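Local coordinates for protein HIRA (Homo sapiens, PDB 5YJE) that acts as a histone chaperone subunit that cooperates with ASF1A in replication-independent chromatin assembly, this chain being its C-terminal part, at residues E111-S116 with P132-T137; V194-D199 with A245-R250; E292-L297 with L345-P350. All coordinates share one frame; numbering follows the deposited sequence.

Contact 1. Residues E111-S116 with P132-T137; sequences EKRMLS and PSPIST
Turning CG of Arg113 away from its own carbonyl carbon (chi1 -67°), and then bending the chain at chi2 and chi3, lays the arginine along the backbone that joins Pro132 to Pro134. The aliphatic part makes the main contact: Arg113 CG rests 3.5 Å from Pro134 N and 3.6 Å from Ser133 C, and Arg113 CG is 4.0 Å from Pro134 CD of the proline ring. Arg113 itself has a left-handed backbone conformation, in a G1 beta bulge where it and Met114 face the same residue of the hairpin partner strand 105-110. Strand 114-119 starts here, and strand 135-141 opens the next sheet, so the contact lies where one four-stranded antiparallel sheet passes to the next, as between successive blades of a beta-propeller, consistent with the clan of this family. The guanidinium reaches Pro132 O obliquely through NH2, a long, weak hydrogen bond of 3.4 Å bent to 126°. Its stronger partner is Ser173 O of the second subunit, and Met114 packs on Leu214 of that same subunit, so this turn belongs to the interface of the three-chain assembly. Backbone bonds tie Arg113 to Leu131 and Pro134 to Ala150.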
loop_
_atom_site.group_PDB
_atom_site.type_symbol
_atom_site.label_atom_id
_atom_site.label_comp_id
_atom_site.label_asym_id
_atom_site.label_seq_id
_atom_site.Cartn_x
_atom_site.Cartn_y
_atom_site.Cartn_z
ATOM N N GLU B 111 10.792 -7.363 25.332
ATOM C CA GLU B 111 11.550 -8.510 24.844
ATOM C C GLU B 111 10.646 -9.438 24.046
ATOM O O GLU B 111 9.420 -9.415 24.230
ATOM C CB GLU B 111 12.184 -9.278 25.999
ATOM C CG GLU B 111 13.119 -8.461 26.865
ATOM C CD GLU B 111 13.708 -9.295 27.989
ATOM O OE1 GLU B 111 12.953 -10.080 28.613
ATOM O OE2 GLU B 111 14.929 -9.185 28.235
ATOM N N LYS B 112 11.245 -10.285 23.202
ATOM C CA LYS B 112 10.506 -11.080 22.218
ATOM C C LYS B 112 9.851 -10.172 21.174
ATOM O O LYS B 112 8.814 -10.528 20.588
ATOM C CB LYS B 112 9.449 -11.995 22.867
ATOM C CG LYS B 112 10.004 -13.122 23.732
ATOM N N ARG B 113 10.437 -8.973 20.999
ATOM C CA ARG B 113 10.177 -8.081 19.869
ATOM C C ARG B 113 8.714 -7.663 19.802
ATOM O O ARG B 113 8.118 -7.606 18.714
ATOM C CB ARG B 113 10.616 -8.724 18.547
ATOM C CG ARG B 113 12.118 -8.911 18.405
ATOM C CD ARG B 113 12.466 -10.178 17.627
ATOM N NE ARG B 113 11.868 -10.170 16.315
ATOM C CZ ARG B 113 11.441 -11.254 15.664
ATOM N NH1 ARG B 113 11.549 -12.469 16.209
ATOM N NH2 ARG B 113 10.891 -11.113 14.457
ATOM N N MET B 114 8.116 -7.399 20.969
ATOM C CA MET B 114 6.690 -7.101 21.019
ATOM C C MET B 114 6.485 -5.642 21.356
ATOM O O MET B 114 7.201 -5.087 22.182
ATOM C CB MET B 114 5.934 -7.938 22.056
ATOM C CG MET B 114 5.970 -9.445 21.878
ATOM S SD MET B 114 5.459 -10.157 20.307
ATOM C CE MET B 114 3.991 -9.264 19.834
ATOM N N LEU B 115 5.475 -5.043 20.751
ATOM C CA LEU B 115 5.125 -3.661 21.011
ATOM C C LEU B 115 3.652 -3.598 21.388
ATOM O O LEU B 115 2.809 -4.142 20.671
ATOM C CB LEU B 115 5.431 -2.808 19.779
ATOM C CG LEU B 115 4.685 -1.491 19.654
ATOM C CD1 LEU B 115 5.192 -0.502 20.676
ATOM C CD2 LEU B 115 4.875 -0.976 18.265
ATOM N N SER B 116 3.337 -2.960 22.516
ATOM C CA SER B 116 1.955 -2.847 22.971
ATOM C C SER B 116 1.570 -1.385 23.108
ATOM O O SER B 116 2.381 -0.538 23.483
ATOM C CB SER B 116 1.724 -3.581 24.295
ATOM O OG SER B 116 1.978 -4.975 24.156
ATOM N N PRO B 132 9.843 -6.734 13.373
ATOM C CA PRO B 132 10.759 -7.588 12.592
ATOM C C PRO B 132 12.109 -7.817 13.265
ATOM O O PRO B 132 12.800 -8.783 12.918
ATOM C CB PRO B 132 10.907 -6.828 11.271
ATOM C CG PRO B 132 10.571 -5.381 11.626
ATOM C CD PRO B 132 9.482 -5.498 12.656
ATOM N N SER B 133 12.492 -6.972 14.216
ATOM C CA SER B 133 13.724 -7.132 14.975
ATOM C C SER B 133 13.537 -6.392 16.294
ATOM O O SER B 133 12.518 -5.711 16.478
ATOM C CB SER B 133 14.945 -6.605 14.179
ATOM O OG SER B 133 14.972 -5.205 14.083
ATOM N N PRO B 134 14.477 -6.527 17.250
ATOM C CA PRO B 134 14.258 -5.892 18.565
ATOM C C PRO B 134 14.167 -4.380 18.466
ATOM O O PRO B 134 14.760 -3.746 17.585
ATOM C CB PRO B 134 15.479 -6.316 19.397
ATOM C CG PRO B 134 15.960 -7.577 18.762
ATOM C CD PRO B 134 15.665 -7.402 17.263
ATOM N N ILE B 135 13.381 -3.810 19.376
ATOM C CA ILE B 135 13.236 -2.366 19.457
ATOM C C ILE B 135 14.587 -1.703 19.738
ATOM O O ILE B 135 15.484 -2.282 20.374
ATOM C CB ILE B 135 12.220 -1.993 20.552
ATOM C CG1 ILE B 135 11.820 -0.514 20.445
ATOM C CG2 ILE B 135 12.790 -2.379 21.994
ATOM C CD1 ILE B 135 11.101 -0.155 19.149
ATOM N N SER B 136 14.728 -0.473 19.252
ATOM C CA SER B 136 15.785 0.434 19.677
ATOM C C SER B 136 15.199 1.678 20.333
ATOM O O SER B 136 15.497 1.945 21.493
ATOM C CB SER B 136 16.700 0.809 18.488
ATOM O OG SER B 136 17.845 1.534 18.933
ATOM N N THR B 137 14.332 2.416 19.646
ATOM C CA THR B 137 13.669 3.563 20.239
ATOM C C THR B 137 12.211 3.637 19.803
ATOM O O THR B 137 11.818 3.134 18.748
ATOM C CB THR B 137 14.363 4.902 19.866
ATOM O OG1 THR B 137 14.441 5.022 18.433
ATOM C CG2 THR B 137 15.763 5.007 20.514
#

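Contact 2. Residues V194-D199 with A245-R250; sequences VMNLSD and AIIQGR
The carbonyl oxygen of Ile247 lies 3.2 Å from the atom modelled as Asn196 OD1, the closest polar approach between the two segments. The side-chain amide of Asn196 is probably turned over in the model; with it turned back, the pair may be a hydrogen bond. Either way, the end of the asparagine comes up against the last helical residue of the 243-247 helix, since Gln248 is the first to leave helical backbone angles.

The apolar half of the contact is Val194 against the same isoleucine. Val194 CG1 sits 3.6 Å from Ile247 CG1 and 4.2 Å from Ile247 CD1, the two side chains meeting at a slant. The valine torsion sets this up: CG1 stands anti to the backbone N (chi1 -174°) and is the methyl that does the touching. On the isoleucine the two branches divide the work, CG1 and CD1 going to Val194 while CG2 turns to the asparagine end. Val194 and Asn196 alternate with Met195, whose side chain leaves from the other face of the strand. The backbones remain well apart, with 6.8 Å between Asn196 CA and Ile247 CA, so the contact runs through side chains and the Ile247 carbonyl.

The strand belongs to a four-stranded antiparallel sheet in consecutive order, a meander like the blade of a beta-propeller, consistent with the beta-propeller clan of this family. Ile247 is pressed onto one face of that sheet, the last of the four-stranded sheets, and touches every strand of it, through Leu186, Val194, Ala202 and Ser216. Just beyond, Gln248 is hydrogen-bonded to Gln280 of helix 266-286, and Val194 meets Leu287 in the loop after that helix; the short helix thus sits on the sheet beside the helical region.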
loop_
_atom_site.group_PDB
_atom_site.type_symbol
_atom_site.label_atom_id
_atom_site.label_comp_id
_atom_site.label_asym_id
_atom_site.label_seq_id
_atom_site.Cartn_x
_atom_site.Cartn_y
_atom_site.Cartn_z
ATOM N N VAL B 194 11.141 12.523 10.361
ATOM C CA VAL B 194 12.189 13.412 9.884
ATOM C C VAL B 194 13.485 13.052 10.605
ATOM O O VAL B 194 13.506 12.919 11.835
ATOM C CB VAL B 194 11.819 14.891 10.118
ATOM C CG1 VAL B 194 12.840 15.795 9.498
ATOM C CG2 VAL B 194 10.443 15.169 9.543
ATOM N N MET B 195 14.554 12.885 9.831
ATOM C CA MET B 195 15.901 12.592 10.301
ATOM C C MET B 195 16.778 13.789 9.945
ATOM O O MET B 195 17.016 14.065 8.761
ATOM C CB MET B 195 16.419 11.312 9.650
ATOM C CG MET B 195 15.431 10.166 9.705
ATOM S SD MET B 195 15.588 9.167 11.205
ATOM C CE MET B 195 13.963 9.344 11.905
ATOM N N ASN B 196 17.226 14.511 10.967
ATOM C CA ASN B 196 18.147 15.626 10.808
ATOM C C ASN B 196 19.556 15.109 11.100
ATOM O O ASN B 196 19.879 14.787 12.256
ATOM C CB ASN B 196 17.782 16.779 11.743
ATOM C CG ASN B 196 18.100 18.125 11.144
ATOM O OD1 ASN B 196 17.285 18.727 10.507
ATOM N ND2 ASN B 196 19.329 18.560 11.279
ATOM N N LEU B 197 20.379 15.023 10.050
ATOM C CA LEU B 197 21.743 14.520 10.103
ATOM C C LEU B 197 22.734 15.636 10.454
ATOM O O LEU B 197 22.487 16.835 10.243
ATOM C CB LEU B 197 22.146 13.894 8.768
ATOM C CG LEU B 197 21.275 12.775 8.178
ATOM C CD1 LEU B 197 21.936 12.174 6.941
ATOM C CD2 LEU B 197 21.005 11.698 9.196
ATOM N N SER B 198 23.889 15.216 10.977
ATOM C CA SER B 198 24.893 16.175 11.421
ATOM C C SER B 198 25.520 16.942 10.258
ATOM O O SER B 198 26.017 18.050 10.468
ATOM C CB SER B 198 25.984 15.473 12.233
ATOM O OG SER B 198 26.767 14.633 11.404
ATOM N N ASP B 199 25.494 16.399 9.046
ATOM C CA ASP B 199 26.025 17.123 7.896
ATOM C C ASP B 199 25.088 18.232 7.398
ATOM O O ASP B 199 25.361 18.839 6.359
ATOM C CB ASP B 199 26.351 16.138 6.766
ATOM C CG ASP B 199 25.111 15.605 6.062
ATOM O OD1 ASP B 199 23.987 15.745 6.595
ATOM O OD2 ASP B 199 25.263 15.001 4.976
ATOM N N ALA B 245 10.452 24.951 9.356
ATOM C CA ALA B 245 11.191 25.959 10.104
ATOM C C ALA B 245 12.082 25.317 11.163
ATOM O O ALA B 245 13.242 25.712 11.325
ATOM C CB ALA B 245 10.225 26.963 10.730
ATOM N N ILE B 246 11.575 24.305 11.874
ATOM C CA ILE B 246 12.393 23.649 12.892
ATOM C C ILE B 246 13.558 22.901 12.251
ATOM O O ILE B 246 14.711 23.054 12.678
ATOM C CB ILE B 246 11.528 22.732 13.783
ATOM C CG1 ILE B 246 10.692 23.572 14.763
ATOM C CG2 ILE B 246 12.395 21.736 14.558
ATOM C CD1 ILE B 246 9.367 22.948 15.158
ATOM N N ILE B 247 13.284 22.110 11.203
ATOM C CA ILE B 247 14.322 21.295 10.562
ATOM C C ILE B 247 15.446 22.151 10.004
ATOM O O ILE B 247 16.624 21.789 10.105
ATOM C CB ILE B 247 13.712 20.396 9.471
ATOM C CG1 ILE B 247 12.842 19.302 10.059
ATOM C CG2 ILE B 247 14.751 19.831 8.598
ATOM C CD1 ILE B 247 11.436 19.670 10.168
ATOM N N GLN B 248 15.104 23.262 9.369
ATOM C CA GLN B 248 16.100 24.222 8.945
ATOM C C GLN B 248 16.488 25.117 10.118
ATOM O O GLN B 248 15.820 25.160 11.151
ATOM C CB GLN B 248 15.554 25.018 7.760
ATOM C CG GLN B 248 15.090 24.090 6.653
ATOM C CD GLN B 248 14.324 24.788 5.560
ATOM O OE1 GLN B 248 13.763 25.860 5.776
ATOM N NE2 GLN B 248 14.267 24.169 4.384
ATOM N N GLY B 249 17.597 25.824 9.981
ATOM C CA GLY B 249 18.040 26.597 11.126
ATOM C C GLY B 249 17.315 27.918 11.264
ATOM O O GLY B 249 17.823 28.841 11.909
ATOM N N ARG B 250 16.117 28.017 10.683
ATOM C CA ARG B 250 15.505 29.298 10.315
ATOM C C ARG B 250 14.234 29.559 11.124
ATOM O O ARG B 250 13.119 29.372 10.624
ATOM C CB ARG B 250 15.219 29.322 8.756
#

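Contact 3. Residues E292-L297 with L345-P350; sequences EYRHWL and LKELLP
Arg294 grips the carboxylate of Glu347 side-on with two nitrogens in a bidentate salt bridge: NE donates to Glu347 OE1 at 2.6 Å, and NH2 donates to Glu347 OE2 at 2.8 Å. Both bonds are nearly straight, 161° and 167°. Both oxygens are met on their syn sides and lie close to the guanidinium plane, but the two flat groups are turned 36° against each other, and NH2 approaches OE2 well out of the carboxylate plane. With CG anti to the backbone N and the chain extended through NE, the arginine crosses the glutamate at about a right angle. This pair bridges helices 290-307 and 341-353, members of the helical region that follows the sheets, over an Arg294 CA to Glu347 CA separation of 9.8 Å. Putting a leucine in place of Arg294 would probably leave the Glu347 carboxylate without its paired donors and free to turn. Beside the salt bridge the ends of Leu297 and Leu348 come nearer the other helix without touching across the two segments, and Leu348 packs on Leu298 and Ala301, further along helix 290-307. Away from that seam, Tyr293 and Trp296 pack against helix 266-286.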
loop_
_atom_site.group_PDB
_atom_site.type_symbol
_atom_site.label_atom_id
_atom_site.label_comp_id
_atom_site.label_asym_id
_atom_site.label_seq_id
_atom_site.Cartn_x
_atom_site.Cartn_y
_atom_site.Cartn_z
ATOM N N GLU B 292 2.902 26.240 6.665
ATOM C CA GLU B 292 4.164 26.541 5.992
ATOM C C GLU B 292 4.036 26.385 4.480
ATOM O O GLU B 292 4.635 27.158 3.719
ATOM C CB GLU B 292 5.280 25.657 6.552
ATOM C CG GLU B 292 5.743 26.104 7.945
ATOM C CD GLU B 292 6.896 25.281 8.504
ATOM O OE1 GLU B 292 6.906 24.047 8.304
ATOM O OE2 GLU B 292 7.804 25.879 9.128
ATOM N N TYR B 293 3.240 25.410 4.029
ATOM C CA TYR B 293 2.983 25.284 2.604
ATOM C C TYR B 293 2.325 26.541 2.063
ATOM O O TYR B 293 2.773 27.106 1.056
ATOM C CB TYR B 293 2.107 24.067 2.302
ATOM C CG TYR B 293 1.845 23.916 0.808
ATOM C CD1 TYR B 293 2.803 23.366 -0.020
ATOM C CD2 TYR B 293 0.651 24.337 0.230
ATOM C CE1 TYR B 293 2.589 23.231 -1.388
ATOM C CE2 TYR B 293 0.421 24.202 -1.142
ATOM C CZ TYR B 293 1.401 23.654 -1.945
ATOM O OH TYR B 293 1.217 23.508 -3.306
ATOM N N ARG B 294 1.246 26.985 2.717
ATOM C CA ARG B 294 0.561 28.189 2.268
ATOM C C ARG B 294 1.500 29.394 2.278
ATOM O O ARG B 294 1.525 30.182 1.325
ATOM C CB ARG B 294 -0.660 28.447 3.144
ATOM C CG ARG B 294 -1.329 29.779 2.879
ATOM C CD ARG B 294 -2.553 30.002 3.754
ATOM N NE ARG B 294 -2.998 31.383 3.639
ATOM C CZ ARG B 294 -2.420 32.397 4.275
ATOM N NH1 ARG B 294 -1.383 32.175 5.080
ATOM N NH2 ARG B 294 -2.878 33.630 4.106
ATOM N N HIS B 295 2.297 29.536 3.335
ATOM C CA HIS B 295 3.229 30.650 3.422
ATOM C C HIS B 295 4.203 30.659 2.244
ATOM O O HIS B 295 4.341 31.669 1.539
ATOM C CB HIS B 295 3.991 30.578 4.743
ATOM C CG HIS B 295 5.131 31.540 4.817
ATOM N ND1 HIS B 295 4.943 32.905 4.845
ATOM C CD2 HIS B 295 6.470 31.341 4.832
ATOM C CE1 HIS B 295 6.118 33.507 4.903
ATOM N NE2 HIS B 295 7.061 32.581 4.896
ATOM N N TRP B 296 4.893 29.538 2.020
ATOM C CA TRP B 296 5.901 29.501 0.969
ATOM C C TRP B 296 5.289 29.561 -0.426
ATOM O O TRP B 296 5.899 30.128 -1.341
ATOM C CB TRP B 296 6.768 28.260 1.130
ATOM C CG TRP B 296 7.696 28.403 2.250
ATOM C CD1 TRP B 296 7.642 27.762 3.440
ATOM C CD2 TRP B 296 8.835 29.274 2.310
ATOM N NE1 TRP B 296 8.681 28.164 4.239
ATOM C CE2 TRP B 296 9.428 29.095 3.571
ATOM C CE3 TRP B 296 9.411 30.189 1.409
ATOM C CZ2 TRP B 296 10.565 29.787 3.965
ATOM C CZ3 TRP B 296 10.537 30.873 1.794
ATOM C CH2 TRP B 296 11.112 30.667 3.059
ATOM N N LEU B 297 4.104 28.984 -0.620
ATOM C CA LEU B 297 3.432 29.138 -1.901
ATOM C C LEU B 297 3.134 30.601 -2.170
ATOM O O LEU B 297 3.246 31.065 -3.311
ATOM C CB LEU B 297 2.142 28.322 -1.939
ATOM C CG LEU B 297 1.310 28.469 -3.221
ATOM C CD1 LEU B 297 2.019 27.813 -4.416
ATOM C CD2 LEU B 297 -0.121 27.918 -3.056
ATOM N N LEU B 345 -5.860 30.413 -4.388
ATOM C CA LEU B 345 -5.861 31.210 -5.614
ATOM C C LEU B 345 -6.485 32.581 -5.376
ATOM O O LEU B 345 -5.962 33.608 -5.836
ATOM C CB LEU B 345 -6.614 30.471 -6.715
ATOM C CG LEU B 345 -6.804 31.200 -8.045
ATOM C CD1 LEU B 345 -5.520 31.250 -8.875
ATOM C CD2 LEU B 345 -7.927 30.548 -8.816
ATOM N N LYS B 346 -7.601 32.611 -4.637
ATOM C CA LYS B 346 -8.197 33.879 -4.227
ATOM C C LYS B 346 -7.224 34.713 -3.398
ATOM O O LYS B 346 -7.209 35.945 -3.504
ATOM C CB LYS B 346 -9.488 33.617 -3.450
ATOM N N GLU B 347 -6.408 34.066 -2.563
ATOM C CA GLU B 347 -5.395 34.813 -1.823
ATOM C C GLU B 347 -4.252 35.281 -2.716
ATOM O O GLU B 347 -3.493 36.161 -2.308
ATOM C CB GLU B 347 -4.831 33.976 -0.674
ATOM C CG GLU B 347 -5.860 33.538 0.356
ATOM C CD GLU B 347 -5.233 33.103 1.675
ATOM O OE1 GLU B 347 -4.674 31.983 1.741
ATOM O OE2 GLU B 347 -5.305 33.882 2.650
ATOM N N LEU B 348 -4.114 34.711 -3.915
ATOM C CA LEU B 348 -3.112 35.158 -4.881
ATOM C C LEU B 348 -3.552 36.382 -5.660
ATOM O O LEU B 348 -2.797 37.356 -5.768
ATOM C CB LEU B 348 -2.776 34.045 -5.870
ATOM C CG LEU B 348 -2.144 32.834 -5.256
ATOM C CD1 LEU B 348 -1.802 31.838 -6.347
ATOM C CD2 LEU B 348 -0.881 33.391 -4.612
ATOM N N LEU B 349 -4.754 36.333 -6.234
ATOM C CA LEU B 349 -5.171 37.298 -7.243
ATOM C C LEU B 349 -4.985 38.768 -6.853
ATOM O O LEU B 349 -4.842 39.598 -7.752
ATOM C CB LEU B 349 -6.620 37.028 -7.648
ATOM C CG LEU B 349 -6.930 35.586 -8.110
ATOM C CD1 LEU B 349 -8.188 35.571 -8.972
ATOM C CD2 LEU B 349 -5.775 34.933 -8.868
ATOM N N PRO B 350 -4.992 39.156 -5.555
ATOM C CA PRO B 350 -4.443 40.479 -5.202
ATOM C C PRO B 350 -3.058 40.726 -5.792
ATOM O O PRO B 350 -2.830 41.692 -6.536
ATOM C CB PRO B 350 -4.384 40.433 -3.667
ATOM C CG PRO B 350 -5.536 39.571 -3.296
ATOM C CD PRO B 350 -5.758 38.586 -4.431
#

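In the fold
The three contacts follow one another along the chain, each closing before the next opens. Contact 1 lies at a junction between sheets, contact 2 where the last of the four-stranded sheets meets the short helix, and contact 3 among the C-terminal helices. Contacts 2 and 3 touch: Ala245 N is 2.8 Å from Glu292 OE2, a probable hydrogen bond that ties the short helix to the start of helix 290-307, and their centres are about 25 Å apart. Contacts 1 and 3 lie on opposite sides of the chain's centre, about 44 Å between centres. Of the three, contact 1 alone meets another subunit, in keeping with HIRA trimerization.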